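PDB 5V8S: flavoprotein from Thermotoga maritima, which binds a mu-oxo-diiron centre and probably acts as an FMN-dependent electron-transfer oxidoreductase. Local coordinates for residues V169-G174 against S229-K234; G184-E189 against L203-K208. The protein carries 1 engineered substitution. One frame throughout, in Å; residues are numbered along the deposited sequence.

Both contacts belong to the part of the chain that resembles a metallo-beta-lactamase, but they sit about 23 Å apart, centre to centre, and share no residues. Contact 1 lies at the surface, where the end of strand 168-172 and the turn after it meet the loop leading into strand 235-238; polar bonds to backbone groups and a water are joined by a leucine over the tyrosine ring. Contact 2 is buried nearer the middle of the chain, where the loop 184-189 lies against helix 196-214. Its single hydrogen bond across the segments is weak, so ring faces and aliphatic chains dominate, while its polar side-chain ends find partners outside the two segments.

Contact 1: V169-G174 against S229-K234; sequences VTYLDG and SSLKIK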
loop_
_atom_site.group_PDB
_atom_site.type_symbol
_atom_site.label_atom_id
_atom_site.label_comp_id
_atom_site.label_asym_id
_atom_site.label_seq_id
_atom_site.Cartn_x
_atom_site.Cartn_y
_atom_site.Cartn_z
ATOM N N VAL A 169 -32.208 -3.835 8.515
ATOM C CA VAL A 169 -32.623 -4.970 7.709
ATOM C C VAL A 169 -34.145 -4.986 7.690
ATOM O O VAL A 169 -34.794 -4.498 8.619
ATOM C CB VAL A 169 -32.032 -6.303 8.227
ATOM C CG1 VAL A 169 -30.504 -6.284 8.179
ATOM C CG2 VAL A 169 -32.490 -6.571 9.634
ATOM N N THR A 170 -34.711 -5.517 6.607
ATOM C CA THR A 170 -36.151 -5.572 6.393
ATOM C C THR A 170 -36.592 -7.031 6.446
ATOM O O THR A 170 -36.057 -7.875 5.723
ATOM C CB THR A 170 -36.506 -4.961 5.034
ATOM O OG1 THR A 170 -36.150 -3.574 5.020
ATOM C CG2 THR A 170 -37.994 -5.071 4.733
ATOM N N TYR A 171 -37.556 -7.319 7.310
ATOM C CA TYR A 171 -38.052 -8.674 7.548
ATOM C C TYR A 171 -39.475 -8.778 7.024
ATOM O O TYR A 171 -40.344 -8.019 7.448
ATOM C CB TYR A 171 -38.036 -8.940 9.044
ATOM C CG TYR A 171 -38.542 -10.296 9.461
ATOM C CD1 TYR A 171 -37.720 -11.405 9.379
ATOM C CD2 TYR A 171 -39.834 -10.474 9.963
ATOM C CE1 TYR A 171 -38.154 -12.655 9.775
ATOM C CE2 TYR A 171 -40.284 -11.730 10.352
ATOM C CZ TYR A 171 -39.444 -12.818 10.256
ATOM O OH TYR A 171 -39.883 -14.069 10.656
ATOM N N LEU A 172 -39.707 -9.715 6.111
ATOM C CA LEU A 172 -41.005 -9.919 5.470
ATOM C C LEU A 172 -41.376 -11.393 5.617
ATOM O O LEU A 172 -40.966 -12.214 4.792
ATOM C CB LEU A 172 -40.910 -9.542 4.000
ATOM C CG LEU A 172 -42.185 -9.775 3.196
ATOM C CD1 LEU A 172 -43.341 -8.941 3.726
ATOM C CD2 LEU A 172 -41.916 -9.495 1.730
ATOM N N ASP A 173 -42.129 -11.727 6.660
ATOM C CA ASP A 173 -42.640 -13.093 6.863
ATOM C C ASP A 173 -41.550 -14.159 6.736
ATOM O O ASP A 173 -41.725 -15.186 6.074
ATOM C CB ASP A 173 -43.780 -13.397 5.895
ATOM C CG ASP A 173 -45.028 -12.594 6.175
ATOM O OD1 ASP A 173 -45.194 -12.071 7.297
ATOM O OD2 ASP A 173 -45.857 -12.505 5.254
ATOM N N GLY A 174 -40.420 -13.926 7.385
ATOM C CA GLY A 174 -39.351 -14.903 7.403
ATOM C C GLY A 174 -38.258 -14.640 6.396
ATOM O O GLY A 174 -37.177 -15.243 6.488
ATOM N N SER A 229 -31.913 -13.113 16.290
ATOM C CA SER A 229 -32.133 -14.490 16.717
ATOM C C SER A 229 -33.546 -14.719 17.232
ATOM O O SER A 229 -33.959 -15.874 17.358
ATOM C CB SER A 229 -31.125 -14.880 17.800
ATOM O OG SER A 229 -31.436 -14.254 19.029
ATOM N N SER A 230 -34.286 -13.661 17.552
ATOM C CA SER A 230 -35.676 -13.804 17.971
ATOM C C SER A 230 -36.645 -13.874 16.799
ATOM O O SER A 230 -37.857 -13.986 17.021
ATOM C CB SER A 230 -36.075 -12.636 18.870
ATOM O OG SER A 230 -36.315 -11.473 18.098
ATOM N N LEU A 231 -36.151 -13.818 15.570
ATOM C CA LEU A 231 -36.976 -13.888 14.379
ATOM C C LEU A 231 -36.741 -15.228 13.709
ATOM O O LEU A 231 -35.609 -15.718 13.666
ATOM C CB LEU A 231 -36.594 -12.777 13.397
ATOM C CG LEU A 231 -36.893 -11.347 13.855
ATOM C CD1 LEU A 231 -36.241 -10.361 12.896
ATOM C CD2 LEU A 231 -38.398 -11.094 13.954
ATOM N N LYS A 232 -37.806 -15.822 13.187
ATOM C CA LYS A 232 -37.671 -17.027 12.383
ATOM C C LYS A 232 -37.207 -16.606 10.996
ATOM O O LYS A 232 -37.926 -15.902 10.284
ATOM C CB LYS A 232 -39.002 -17.773 12.323
ATOM C CG LYS A 232 -39.038 -18.906 11.300
ATOM C CD LYS A 232 -37.939 -19.941 11.529
ATOM C CE LYS A 232 -37.894 -20.958 10.384
ATOM N NZ LYS A 232 -36.770 -21.925 10.505
ATOM N N ILE A 233 -35.996 -17.000 10.619
ATOM C CA ILE A 233 -35.436 -16.615 9.329
ATOM C C ILE A 233 -35.516 -17.819 8.404
ATOM O O ILE A 233 -34.875 -18.850 8.648
ATOM C CB ILE A 233 -33.999 -16.089 9.459
ATOM C CG1 ILE A 233 -33.977 -14.826 10.329
ATOM C CG2 ILE A 233 -33.436 -15.796 8.079
ATOM C CD1 ILE A 233 -32.604 -14.262 10.571
ATOM N N LYS A 234 -36.293 -17.686 7.333
ATOM C CA LYS A 234 -36.382 -18.734 6.326
ATOM C C LYS A 234 -35.510 -18.473 5.102
ATOM O O LYS A 234 -35.177 -19.429 4.389
ATOM C CB LYS A 234 -37.849 -19.000 5.936
ATOM C CG LYS A 234 -38.478 -18.092 4.910
ATOM C CD LYS A 234 -39.908 -18.558 4.599
ATOM C CE LYS A 234 -40.545 -17.762 3.457
ATOM N NZ LYS A 234 -42.014 -17.990 3.327
HETATM O O HOH W 1 -40.542 -14.612 13.553
#
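Tyr171 reaches across to Leu231 and Lys232, and its hydroxyl is gripped twice. OH donates to the carbonyl O of Lys232 at 2.7 Å, the oxygen lying at the ring edge and in its plane, and it accepts a hydrogen bond from a water. That water in turn accepts from the backbone N of Lys232, so both peptide groups flanking the CA of Lys232 are tied to one phenol. With CG anti to the backbone N (chi1 179°), the ring is carried out from the strand to meet Leu231 with one face; CD2 stands over its centre, 4.2 Å from the centroid, in a CH-pi contact. A tyrosine thus offers a face to leucine and a polar end to the chain. Gly174 CA adds a CA-H...O contact of 3.4 Å to the same Lys232 O. Lys234 N donates to Gly174 O at 2.7 Å, with 154° at the hydrogen. Gly174, at phi 98°, takes a backbone shape that suits glycine, and its bare CA lets Lys234 CG pack close. The arrangement closes the beta hairpin of strands 168-172 and 175-179 against the loop entering strand 235-238, which runs parallel to 175-179 at the edge of a metallo-beta-lactamase-like sheet.

Contact 2: G184-E189 against L203-K208; sequences GYLLPE and LPHVTK
Leu186 holds CG anti to the backbone N (chi1 -168°), which turns CD1 over the face of the His205 imidazole, while His205 sets its own CG anti to the carbonyl carbon and presents that face to the loop. Leu186 CD1 sits 4.0 Å from the centroid of the His205 ring, 14° off the normal, a CH-pi contact displaced toward the rim, and Leu186 CB covers CG of the same face at 3.9 Å. A branched leucine suits this place because CB and CD1 cover the face while its CD2 lies beyond the rim, 4.0 Å from His205 CD2. The imidazole is anchored by Glu48, bonded to ND1. On the next turn of the helix Lys208, its chain extended, crosses the Tyr185 side chain at about a right angle, CG lying 3.9 Å from Tyr185 CD2; its length carries NZ to salt bridges with Glu48 and Glu312. The tyrosine hydroxyl is satisfied by Thr212. Between the backbones, Tyr185 N gives only a weak hydrogen bond to His205 O (3.4 Å), and Tyr185 O is buried without a partner. With no side chain on Gly184, its CA can come within 4.0 Å of Val206 CA, close beside Val206 CG2. Gly184 is also backbone hydrogen-bonded to His240 of the diiron pocket, which makes this loop-on-helix contact second-shell packing for the metal site of a metallo-beta-lactamase fold.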
loop_
_atom_site.group_PDB
_atom_site.type_symbol
_atom_site.label_atom_id
_atom_site.label_comp_id
_atom_site.label_asym_id
_atom_site.label_seq_id
_atom_site.Cartn_x
_atom_site.Cartn_y
_atom_site.Cartn_z
ATOM N N GLY A 184 -21.029 -11.008 0.460
ATOM C CA GLY A 184 -19.686 -11.496 0.211
ATOM C C GLY A 184 -19.213 -11.000 -1.139
ATOM O O GLY A 184 -20.010 -10.567 -1.975
ATOM N N TYR A 185 -17.891 -11.073 -1.347
ATOM C CA TYR A 185 -17.329 -10.891 -2.674
ATOM C C TYR A 185 -17.535 -12.176 -3.484
ATOM O O TYR A 185 -18.073 -13.164 -2.976
ATOM C CB TYR A 185 -15.831 -10.587 -2.572
ATOM C CG TYR A 185 -15.467 -9.329 -1.815
ATOM C CD1 TYR A 185 -15.990 -8.090 -2.174
ATOM C CD2 TYR A 185 -14.565 -9.374 -0.764
ATOM C CE1 TYR A 185 -15.605 -6.917 -1.497
ATOM C CE2 TYR A 185 -14.179 -8.231 -0.087
ATOM C CZ TYR A 185 -14.705 -6.995 -0.448
ATOM O OH TYR A 185 -14.325 -5.835 0.215
ATOM N N LEU A 186 -17.082 -12.154 -4.750
ATOM C CA LEU A 186 -17.148 -13.259 -5.716
ATOM C C LEU A 186 -18.390 -13.152 -6.592
ATOM O O LEU A 186 -19.445 -12.677 -6.150
ATOM C CB LEU A 186 -17.097 -14.658 -5.052
ATOM C CG LEU A 186 -16.864 -15.854 -6.004
ATOM C CD1 LEU A 186 -15.468 -15.900 -6.571
ATOM C CD2 LEU A 186 -17.175 -17.183 -5.309
ATOM N N LEU A 187 -18.283 -13.631 -7.831
ATOM C CA LEU A 187 -19.413 -13.687 -8.746
ATOM C C LEU A 187 -19.775 -15.137 -9.022
ATOM O O LEU A 187 -19.420 -15.673 -10.080
ATOM C CB LEU A 187 -19.039 -12.986 -10.048
ATOM C CG LEU A 187 -18.592 -11.534 -9.882
ATOM C CD1 LEU A 187 -18.069 -10.986 -11.215
ATOM C CD2 LEU A 187 -19.725 -10.683 -9.307
ATOM N N PRO A 188 -20.484 -15.800 -8.107
ATOM C CA PRO A 188 -20.719 -17.234 -8.258
ATOM C C PRO A 188 -21.596 -17.526 -9.460
ATOM O O PRO A 188 -22.410 -16.710 -9.899
ATOM C CB PRO A 188 -21.423 -17.619 -6.950
ATOM C CG PRO A 188 -21.227 -16.472 -6.031
ATOM C CD PRO A 188 -21.100 -15.274 -6.880
ATOM N N GLU A 189 -21.448 -18.746 -9.958
ATOM C CA GLU A 189 -22.092 -19.176 -11.186
ATOM C C GLU A 189 -23.572 -19.507 -11.004
ATOM O O GLU A 189 -24.189 -20.018 -11.942
ATOM C CB GLU A 189 -21.354 -20.404 -11.743
ATOM C CG GLU A 189 -19.837 -20.434 -11.456
ATOM C CD GLU A 189 -19.086 -21.446 -12.329
ATOM O OE1 GLU A 189 -18.199 -22.159 -11.804
ATOM O OE2 GLU A 189 -19.388 -21.531 -13.543
ATOM N N LEU A 203 -17.543 -19.223 0.788
ATOM C CA LEU A 203 -17.440 -18.714 2.154
ATOM C C LEU A 203 -16.135 -17.971 2.440
ATOM O O LEU A 203 -16.179 -16.956 3.159
ATOM C CB LEU A 203 -17.742 -19.825 3.169
ATOM C CG LEU A 203 -19.243 -20.143 3.284
ATOM C CD1 LEU A 203 -19.440 -21.421 4.071
ATOM C CD2 LEU A 203 -19.987 -19.009 3.940
ATOM N N PRO A 204 -14.975 -18.387 1.942
ATOM C CA PRO A 204 -13.770 -17.574 2.177
ATOM C C PRO A 204 -13.886 -16.169 1.612
ATOM O O PRO A 204 -13.312 -15.229 2.175
ATOM C CB PRO A 204 -12.656 -18.386 1.507
ATOM C CG PRO A 204 -13.179 -19.796 1.509
ATOM C CD PRO A 204 -14.660 -19.681 1.311
ATOM N N HIS A 205 -14.628 -15.993 0.516
ATOM C CA HIS A 205 -14.877 -14.652 -0.003
ATOM C C HIS A 205 -15.874 -13.876 0.853
ATOM O O HIS A 205 -15.855 -12.637 0.830
ATOM C CB HIS A 205 -15.330 -14.716 -1.458
ATOM C CG HIS A 205 -14.318 -15.345 -2.366
ATOM N ND1 HIS A 205 -13.296 -14.627 -2.951
ATOM C CD2 HIS A 205 -14.154 -16.630 -2.764
ATOM C CE1 HIS A 205 -12.545 -15.448 -3.668
ATOM N NE2 HIS A 205 -13.044 -16.669 -3.570
ATOM N N VAL A 206 -16.736 -14.576 1.598
ATOM C CA VAL A 206 -17.552 -13.919 2.615
ATOM C C VAL A 206 -16.667 -13.431 3.749
ATOM O O VAL A 206 -16.788 -12.290 4.196
ATOM C CB VAL A 206 -18.647 -14.874 3.125
ATOM C CG1 VAL A 206 -19.414 -14.232 4.282
ATOM C CG2 VAL A 206 -19.573 -15.234 1.988
ATOM N N THR A 207 -15.726 -14.267 4.199
ATOM C CA THR A 207 -14.821 -13.831 5.255
ATOM C C THR A 207 -14.049 -12.591 4.823
ATOM O O THR A 207 -13.892 -11.642 5.600
ATOM C CB THR A 207 -13.848 -14.951 5.600
ATOM O OG1 THR A 207 -14.613 -16.078 6.040
ATOM C CG2 THR A 207 -12.913 -14.508 6.717
ATOM N N LYS A 208 -13.549 -12.593 3.588
ATOM C CA LYS A 208 -12.811 -11.442 3.075
ATOM C C LYS A 208 -13.660 -10.176 3.110
ATOM O O LYS A 208 -13.174 -9.105 3.493
ATOM C CB LYS A 208 -12.357 -11.751 1.651
ATOM C CG LYS A 208 -11.401 -10.747 1.037
ATOM C CD LYS A 208 -11.059 -11.223 -0.381
ATOM C CE LYS A 208 -10.207 -10.275 -1.169
ATOM N NZ LYS A 208 -9.915 -10.839 -2.527
#